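Local structure of separin (Saccharomyces cerevisiae, 5U1T) at residues D1260-I1265 / E1291-L1296; F1313-L1318 / N1325-I1330; D949-G954 / I1317-G1322. The protein is a caspase-like cysteine protease that cleaves the cohesin subunit MCD1/SCC1 at the onset of anaphase and is held inactive by securin for most of the cell cycle. All coordinates share one frame; numbering follows the deposited sequence.

In the fold
The three contacts lie close together in the C-terminal half of the chain, far from its centre. Contact 1 is a buried aromatic pair between helices 1252-1269 and 1287-1294. Contacts 2 and 3 are partly buried and share helix 1303-1320. Contact 2 folds the loop after that helix back onto it, through aliphatic groups and a tyrosine. Contact 3 sets the C-terminal end of the same helix against helix 950-955, distant in sequence, with an edge-to-face pair beside backbone atoms. Contacts 1 and 2 touch directly: Phe1293 CE1 lies 3.6 Å from Val1314 CG2. All three depend on packing across the segments, while polar bonds serve the helix ends and outside partners.

Contact 1: residues D1260-I1265 / E1291-L1296; sequences DKFYEI and ELFLKL
Phe1262 lays the CE1 corner of its ring over one face of Phe1293. The nearest pair is Phe1262 CE1 and Phe1293 CE1, 4.0 Å apart. Phe1262 CE1 is also 4.2 Å from Phe1293 CD1, so this carbon lies over the CD1-CE1 side of the Phe1293 ring. The ring centroids are 5.6 Å apart and the planes meet at 52°. This is an oblique pair, neither a parallel stack nor a T-shape. The side chains cross at about a right angle. The CA atoms of Phe1262 and Phe1293 are 9.4 Å apart, so the rings, not the backbones, make the contact between the two segments.

Phe1262 has CG opposite its backbone N (chi1 172°), which carries the ring out from helix 1252-1269 toward its partner. Phe1262 also has a neighbour on its own helix. Its CD2 sits 4.0 Å above the ring plane of Tyr1263, over the ring centre. The Phe1262 ring thus has aromatic neighbours on its own helix and across the contact.

The surroundings are largely apolar. Phe1262 also packs on Ile1290, and Phe1293 on Phe1258, Leu1310 and Val1314. Next to this packing, Glu1291 turns its carboxylate to Arg1155 and Arg1157 in salt bridges. The Tyr1263 hydroxyl is hydrogen-bonded to Val1285 N. The arrangement is plain aromatic packing in a helical core, where helices 1252-1269, 1287-1294 and 1303-1320 meet within the peptidase C50 region, away from the cysteine assigned by similarity as the active site.

Contact 2: residues F1313-L1318 / N1325-I1330; sequences FVLDIL and NAYDEI
A helix-loop-helix connection is tied together here: the loop after helix 1303-1320 turns back onto that helix before helix 1332-1347 begins. Leu1315 carries the contact through its CD1 methyl. This methyl is 3.4 Å from Tyr1327 CE1, and 3.6 Å from Ile1330 CD1. It meets the tyrosine ring obliquely. Leu1315 and Ile1330 reach toward each other tip to tip, methyl against methyl. Leu1315 and Tyr1327 approach from opposite directions and overlap, so Tyr1327 OH comes 3.8 Å from Leu1315 CB. With chi2 of Leu1315 near 180° (-171°), CD1 is the extended branch and reaches the loop.

Polar groups add little across the two segments. Tyr1327 OH and Asp1316 OD1 are 4.3 Å apart, too far for a hydrogen bond. Asp1316 has its partner outside both segments: OD2 is hydrogen-bonded to Ser958 OG. Tyr1327 is exposed, whereas Leu1315 and Ile1330 are buried. Behind the contact, Ile1330 rests on Pro1271 of the short helix 1271-1275. Val1314, on the same helix as Leu1315, packs on Val1289 of helix 1287-1294.

Contact 3: residues D949-G954 / I1317-G1322; sequences DPFFKG and ILLFHG
Leu1319 is the first residue of 1317-1322 to meet helix 950-955. Leu1319 O lies at the edge of the Phe951 ring, in its plane, 3.7 Å from Phe951 CE1. Leu1319 CG is 4.3 Å from the same Phe951 CE1. Phe1320 comes next and gives the larger share. Phe951 CZ is 3.6 Å from Phe1320 CA, and the Phe1320 O also lies at that ring edge. The two rings form an offset edge-to-face pair, with the edge of Phe1320 turned to the face of Phe951. Their planes meet at 79°, and Phe1320 CD1 is 3.9 Å from Phe951 CE1. Phe951 reaches this place because its CG is trans to the backbone N (chi1 175°).

His1321 leaves the helix, and its ND1 bonds back to Ile1317 O at 3.3 Å. Gly1322, at positive phi, is the C-prime residue of the Schellman motif that ends helix 1303-1320. On the other side, Asp949 is the N-cap of helix 950-955 and its OD1 accepts from Phe951 N. An alanine at Phe951 is likely to open a gap beside the Phe1320 ring and the last turn of its helix.

The contact thus joins one helix start to one helix end. Its chemistry is aromatic edge-to-face and van der Waals packing, while the Asp949 OD1 bond caps the start of one helix and the His1321 and Gly1322 bonds close the end of the other.

Contact 1: residues D1260-I1265 / E1291-L1296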
# COMPACT_ATOMS: atom_id res chain seq x y z
N ASP A 1260 -68.64 21.67 24.32
CA ASP A 1260 -69.34 22.88 24.75
C ASP A 1260 -69.14 23.13 26.24
O ASP A 1260 -68.82 24.24 26.66
CB ASP A 1260 -70.84 22.77 24.46
CG ASP A 1260 -71.18 23.05 23.00
OD1 ASP A 1260 -70.33 23.58 22.26
OD2 ASP A 1260 -72.32 22.74 22.59
N LYS A 1261 -69.31 22.07 27.03
CA LYS A 1261 -69.19 22.16 28.48
C LYS A 1261 -67.76 22.46 28.93
O LYS A 1261 -67.51 23.41 29.70
CB LYS A 1261 -69.68 20.86 29.12
CG LYS A 1261 -71.18 20.66 29.01
CD LYS A 1261 -71.93 21.64 29.87
CE LYS A 1261 -73.39 21.23 29.97
NZ LYS A 1261 -74.11 21.80 31.17
N PHE A 1262 -66.84 21.64 28.43
CA PHE A 1262 -65.41 21.81 28.58
C PHE A 1262 -65.02 23.27 28.40
O PHE A 1262 -64.43 23.87 29.29
CB PHE A 1262 -64.67 20.92 27.57
CG PHE A 1262 -63.19 21.15 27.51
CD1 PHE A 1262 -62.35 20.61 28.47
CD2 PHE A 1262 -62.63 21.92 26.48
CE1 PHE A 1262 -60.98 20.83 28.41
CE2 PHE A 1262 -61.27 22.16 26.42
CZ PHE A 1262 -60.44 21.61 27.39
N TYR A 1263 -65.37 23.86 27.26
CA TYR A 1263 -65.03 25.26 27.04
C TYR A 1263 -65.74 26.20 28.01
O TYR A 1263 -65.14 27.15 28.49
CB TYR A 1263 -65.32 25.68 25.60
CG TYR A 1263 -64.18 25.30 24.68
CD1 TYR A 1263 -62.94 25.93 24.76
CD2 TYR A 1263 -64.34 24.29 23.74
CE1 TYR A 1263 -61.90 25.57 23.92
CE2 TYR A 1263 -63.31 23.92 22.90
CZ TYR A 1263 -62.09 24.56 23.00
OH TYR A 1263 -61.08 24.17 22.15
N GLU A 1264 -67.01 25.94 28.31
CA GLU A 1264 -67.70 26.78 29.28
C GLU A 1264 -66.93 26.72 30.59
O GLU A 1264 -66.62 27.75 31.19
CB GLU A 1264 -69.14 26.35 29.46
CG GLU A 1264 -69.79 26.75 30.81
CD GLU A 1264 -70.96 25.80 31.18
OE1 GLU A 1264 -71.19 24.81 30.43
OE2 GLU A 1264 -71.67 26.04 32.19
N ILE A 1265 -66.57 25.51 31.00
CA ILE A 1265 -65.80 25.35 32.22
C ILE A 1265 -64.47 26.15 32.21
O ILE A 1265 -64.14 26.81 33.20
CB ILE A 1265 -65.53 23.87 32.50
CG1 ILE A 1265 -66.84 23.19 32.88
CG2 ILE A 1265 -64.49 23.71 33.61
CD1 ILE A 1265 -66.85 21.72 32.67
N GLU A 1291 -60.37 15.06 23.94
CA GLU A 1291 -60.76 13.65 24.02
C GLU A 1291 -60.05 12.91 25.14
O GLU A 1291 -60.55 11.93 25.66
CB GLU A 1291 -60.50 12.92 22.70
CG GLU A 1291 -61.48 13.27 21.61
CD GLU A 1291 -61.05 12.74 20.25
OE1 GLU A 1291 -61.65 13.13 19.22
OE2 GLU A 1291 -60.10 11.92 20.23
N LEU A 1292 -58.87 13.38 25.50
CA LEU A 1292 -58.10 12.73 26.54
C LEU A 1292 -58.85 12.74 27.87
O LEU A 1292 -58.72 11.83 28.66
CB LEU A 1292 -56.73 13.39 26.71
CG LEU A 1292 -55.68 13.09 25.64
CD1 LEU A 1292 -54.40 13.83 25.96
CD2 LEU A 1292 -55.46 11.60 25.53
N PHE A 1293 -59.65 13.79 28.09
CA PHE A 1293 -60.42 13.93 29.32
C PHE A 1293 -61.49 12.85 29.39
O PHE A 1293 -61.62 12.15 30.40
CB PHE A 1293 -61.05 15.33 29.43
CG PHE A 1293 -60.06 16.39 29.82
CD1 PHE A 1293 -59.29 17.03 28.85
CD2 PHE A 1293 -59.87 16.72 31.15
CE1 PHE A 1293 -58.36 17.97 29.21
CE2 PHE A 1293 -58.96 17.68 31.51
CZ PHE A 1293 -58.19 18.30 30.54
N LEU A 1294 -62.23 12.69 28.29
CA LEU A 1294 -63.23 11.64 28.15
C LEU A 1294 -62.64 10.25 28.30
O LEU A 1294 -63.36 9.29 28.54
CB LEU A 1294 -63.92 11.75 26.79
CG LEU A 1294 -64.81 12.96 26.60
CD1 LEU A 1294 -65.74 12.77 25.42
CD2 LEU A 1294 -65.57 13.22 27.88
N LYS A 1295 -61.34 10.11 28.13
CA LYS A 1295 -60.79 8.78 28.20
C LYS A 1295 -60.37 8.43 29.63
O LYS A 1295 -60.10 7.27 29.92
CB LYS A 1295 -59.65 8.62 27.18
CG LYS A 1295 -60.18 8.43 25.74
CD LYS A 1295 -59.12 8.55 24.66
CE LYS A 1295 -59.73 8.27 23.28
NZ LYS A 1295 -58.83 8.49 22.11
N LEU A 1296 -60.37 9.39 30.53
CA LEU A 1296 -60.10 9.08 31.93
C LEU A 1296 -61.23 8.22 32.57
O LEU A 1296 -62.39 8.30 32.17
CB LEU A 1296 -59.91 10.37 32.74
CG LEU A 1296 -58.86 11.37 32.28
CD1 LEU A 1296 -59.17 12.77 32.80
CD2 LEU A 1296 -57.49 10.91 32.74

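Contact 2: residues F1313-L1318 / N1325-I1330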
# COMPACT_ATOMS: atom_id res chain seq x y z
N PHE A 1313 -51.35 20.17 31.15
CA PHE A 1313 -51.08 20.05 29.74
C PHE A 1313 -51.85 21.12 28.97
O PHE A 1313 -51.28 21.83 28.13
CB PHE A 1313 -51.44 18.65 29.24
CG PHE A 1313 -51.16 18.45 27.79
CD1 PHE A 1313 -49.87 18.61 27.30
CD2 PHE A 1313 -52.18 18.11 26.92
CE1 PHE A 1313 -49.59 18.44 25.95
CE2 PHE A 1313 -51.92 17.93 25.57
CZ PHE A 1313 -50.62 18.10 25.08
N VAL A 1314 -53.15 21.24 29.27
CA VAL A 1314 -53.99 22.19 28.56
C VAL A 1314 -53.60 23.64 28.91
O VAL A 1314 -53.46 24.49 28.03
CB VAL A 1314 -55.48 21.93 28.86
CG1 VAL A 1314 -56.35 22.86 28.05
CG2 VAL A 1314 -55.81 20.48 28.50
N LEU A 1315 -53.41 23.92 30.20
CA LEU A 1315 -52.91 25.21 30.62
C LEU A 1315 -51.61 25.55 29.90
O LEU A 1315 -51.40 26.69 29.47
CB LEU A 1315 -52.69 25.24 32.13
CG LEU A 1315 -53.91 25.05 33.02
CD1 LEU A 1315 -53.58 25.32 34.47
CD2 LEU A 1315 -55.02 25.95 32.56
N ASP A 1316 -50.73 24.56 29.75
CA ASP A 1316 -49.49 24.77 29.04
C ASP A 1316 -49.75 25.14 27.58
O ASP A 1316 -49.15 26.07 27.08
CB ASP A 1316 -48.59 23.54 29.14
CG ASP A 1316 -47.75 23.52 30.40
OD1 ASP A 1316 -47.73 24.53 31.13
OD2 ASP A 1316 -47.09 22.50 30.65
N ILE A 1317 -50.64 24.44 26.90
CA ILE A 1317 -50.96 24.79 25.51
C ILE A 1317 -51.37 26.25 25.41
O ILE A 1317 -50.88 26.98 24.54
CB ILE A 1317 -52.10 23.94 24.92
CG1 ILE A 1317 -51.75 22.44 24.96
CG2 ILE A 1317 -52.43 24.42 23.50
CD1 ILE A 1317 -52.78 21.53 24.26
N LEU A 1318 -52.25 26.69 26.29
CA LEU A 1318 -52.70 28.07 26.27
C LEU A 1318 -51.57 29.02 26.63
O LEU A 1318 -51.46 30.09 26.05
CB LEU A 1318 -53.88 28.26 27.21
CG LEU A 1318 -55.00 27.26 26.96
CD1 LEU A 1318 -56.07 27.39 28.04
CD2 LEU A 1318 -55.57 27.46 25.57
N ASN A 1325 -52.28 32.34 32.74
CA ASN A 1325 -53.21 32.03 33.80
C ASN A 1325 -52.46 31.73 35.09
O ASN A 1325 -52.09 30.59 35.33
CB ASN A 1325 -54.11 30.87 33.40
CG ASN A 1325 -55.16 31.27 32.39
OD1 ASN A 1325 -55.24 30.72 31.30
ND2 ASN A 1325 -55.97 32.26 32.74
N ALA A 1326 -52.24 32.75 35.91
CA ALA A 1326 -51.69 32.54 37.25
C ALA A 1326 -52.43 31.43 37.99
O ALA A 1326 -53.66 31.50 38.15
CB ALA A 1326 -51.75 33.83 38.03
N TYR A 1327 -51.70 30.40 38.43
CA TYR A 1327 -52.29 29.26 39.14
C TYR A 1327 -52.86 29.76 40.46
O TYR A 1327 -53.77 29.18 41.05
CB TYR A 1327 -51.25 28.16 39.39
CG TYR A 1327 -50.89 27.33 38.17
CD1 TYR A 1327 -51.22 27.76 36.88
CD2 TYR A 1327 -50.25 26.10 38.30
CE1 TYR A 1327 -50.91 27.00 35.77
CE2 TYR A 1327 -49.94 25.32 37.17
CZ TYR A 1327 -50.26 25.79 35.91
OH TYR A 1327 -49.95 25.05 34.79
N ASP A 1328 -52.29 30.86 40.90
CA ASP A 1328 -52.76 31.68 41.99
C ASP A 1328 -54.26 32.00 41.96
O ASP A 1328 -54.90 32.17 43.01
CB ASP A 1328 -51.98 32.99 41.95
CG ASP A 1328 -51.57 33.43 43.29
OD1 ASP A 1328 -52.40 33.24 44.20
OD2 ASP A 1328 -50.43 33.94 43.46
N GLU A 1329 -54.80 32.11 40.76
CA GLU A 1329 -56.17 32.58 40.62
C GLU A 1329 -56.97 31.73 39.66
O GLU A 1329 -58.00 32.18 39.18
CB GLU A 1329 -56.20 34.04 40.17
CG GLU A 1329 -54.95 34.56 39.49
CD GLU A 1329 -55.10 35.98 38.99
OE1 GLU A 1329 -56.26 36.46 38.90
OE2 GLU A 1329 -54.07 36.63 38.68
N ILE A 1330 -56.51 30.53 39.35
CA ILE A 1330 -57.37 29.58 38.67
C ILE A 1330 -58.22 28.93 39.74
O ILE A 1330 -57.73 28.62 40.83
CB ILE A 1330 -56.56 28.51 37.89
CG1 ILE A 1330 -55.73 29.17 36.78
CG2 ILE A 1330 -57.49 27.42 37.34
CD1 ILE A 1330 -54.61 28.29 36.26

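Contact 3: residues D949-G954 / I1317-G1322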
# COMPACT_ATOMS: atom_id res chain seq x y z
N ASP A 949 -34.50 32.42 29.21
CA ASP A 949 -35.81 33.00 29.46
C ASP A 949 -36.66 31.92 30.15
O ASP A 949 -36.91 30.86 29.59
CB ASP A 949 -36.46 33.49 28.16
CG ASP A 949 -37.83 34.11 28.38
OD1 ASP A 949 -38.40 33.99 29.48
OD2 ASP A 949 -38.36 34.73 27.43
N PRO A 950 -37.09 32.19 31.39
CA PRO A 950 -37.96 31.31 32.16
C PRO A 950 -39.13 30.71 31.35
O PRO A 950 -39.45 29.54 31.52
CB PRO A 950 -38.49 32.22 33.27
CG PRO A 950 -37.41 33.20 33.47
CD PRO A 950 -36.76 33.43 32.13
N PHE A 951 -39.73 31.51 30.48
CA PHE A 951 -40.80 31.02 29.61
C PHE A 951 -40.32 29.82 28.78
O PHE A 951 -40.86 28.73 28.91
CB PHE A 951 -41.32 32.16 28.72
CG PHE A 951 -42.34 31.74 27.70
CD1 PHE A 951 -43.66 31.58 28.04
CD2 PHE A 951 -41.97 31.52 26.38
CE1 PHE A 951 -44.59 31.20 27.09
CE2 PHE A 951 -42.88 31.15 25.44
CZ PHE A 951 -44.20 30.99 25.79
N PHE A 952 -39.29 29.98 27.95
CA PHE A 952 -38.83 28.86 27.13
C PHE A 952 -38.20 27.73 27.96
O PHE A 952 -38.37 26.55 27.65
CB PHE A 952 -37.88 29.33 26.06
CG PHE A 952 -38.51 30.25 25.07
CD1 PHE A 952 -39.20 29.74 23.99
CD2 PHE A 952 -38.42 31.63 25.22
CE1 PHE A 952 -39.79 30.58 23.07
CE2 PHE A 952 -39.00 32.48 24.32
CZ PHE A 952 -39.69 31.96 23.24
N LYS A 953 -37.51 28.10 29.04
CA LYS A 953 -36.96 27.09 29.93
C LYS A 953 -38.02 26.16 30.49
O LYS A 953 -37.81 24.95 30.59
CB LYS A 953 -36.22 27.75 31.08
CG LYS A 953 -35.27 26.79 31.76
CD LYS A 953 -35.59 26.64 33.24
CE LYS A 953 -34.46 25.90 33.93
NZ LYS A 953 -33.17 26.24 33.25
N GLY A 954 -39.16 26.74 30.87
CA GLY A 954 -40.27 25.97 31.39
C GLY A 954 -40.92 25.14 30.31
O GLY A 954 -41.32 24.01 30.54
N ILE A 1317 -50.64 24.44 26.90
CA ILE A 1317 -50.96 24.79 25.51
C ILE A 1317 -51.37 26.25 25.41
O ILE A 1317 -50.88 26.98 24.54
CB ILE A 1317 -52.10 23.94 24.92
CG1 ILE A 1317 -51.75 22.44 24.96
CG2 ILE A 1317 -52.43 24.42 23.50
CD1 ILE A 1317 -52.78 21.53 24.26
N LEU A 1318 -52.25 26.69 26.29
CA LEU A 1318 -52.70 28.07 26.27
C LEU A 1318 -51.57 29.02 26.63
O LEU A 1318 -51.46 30.09 26.05
CB LEU A 1318 -53.88 28.26 27.21
CG LEU A 1318 -55.00 27.26 26.96
CD1 LEU A 1318 -56.07 27.39 28.04
CD2 LEU A 1318 -55.57 27.46 25.57
N LEU A 1319 -50.74 28.64 27.59
CA LEU A 1319 -49.63 29.49 28.03
C LEU A 1319 -48.61 29.79 26.91
O LEU A 1319 -48.22 30.95 26.73
CB LEU A 1319 -48.90 28.85 29.22
CG LEU A 1319 -47.62 29.56 29.66
CD1 LEU A 1319 -47.90 31.03 29.90
CD2 LEU A 1319 -47.00 28.92 30.90
N PHE A 1320 -48.17 28.76 26.18
CA PHE A 1320 -47.09 28.94 25.21
C PHE A 1320 -47.61 29.72 24.03
O PHE A 1320 -46.87 30.46 23.40
CB PHE A 1320 -46.50 27.60 24.78
CG PHE A 1320 -46.01 26.76 25.93
CD1 PHE A 1320 -45.37 27.36 27.00
CD2 PHE A 1320 -46.22 25.39 25.95
CE1 PHE A 1320 -44.93 26.61 28.07
CE2 PHE A 1320 -45.78 24.63 27.02
CZ PHE A 1320 -45.14 25.25 28.09
N HIS A 1321 -48.90 29.59 23.77
CA HIS A 1321 -49.52 30.39 22.72
C HIS A 1321 -49.94 31.80 23.18
O HIS A 1321 -50.61 32.51 22.44
CB HIS A 1321 -50.74 29.67 22.16
CG HIS A 1321 -50.41 28.69 21.09
ND1 HIS A 1321 -50.32 27.33 21.33
CD2 HIS A 1321 -50.14 28.86 19.77
CE1 HIS A 1321 -50.02 26.71 20.20
NE2 HIS A 1321 -49.91 27.61 19.24
N GLY A 1322 -49.55 32.21 24.39
CA GLY A 1322 -49.79 33.57 24.85
C GLY A 1322 -50.92 33.83 25.86
O GLY A 1322 -51.20 34.99 26.19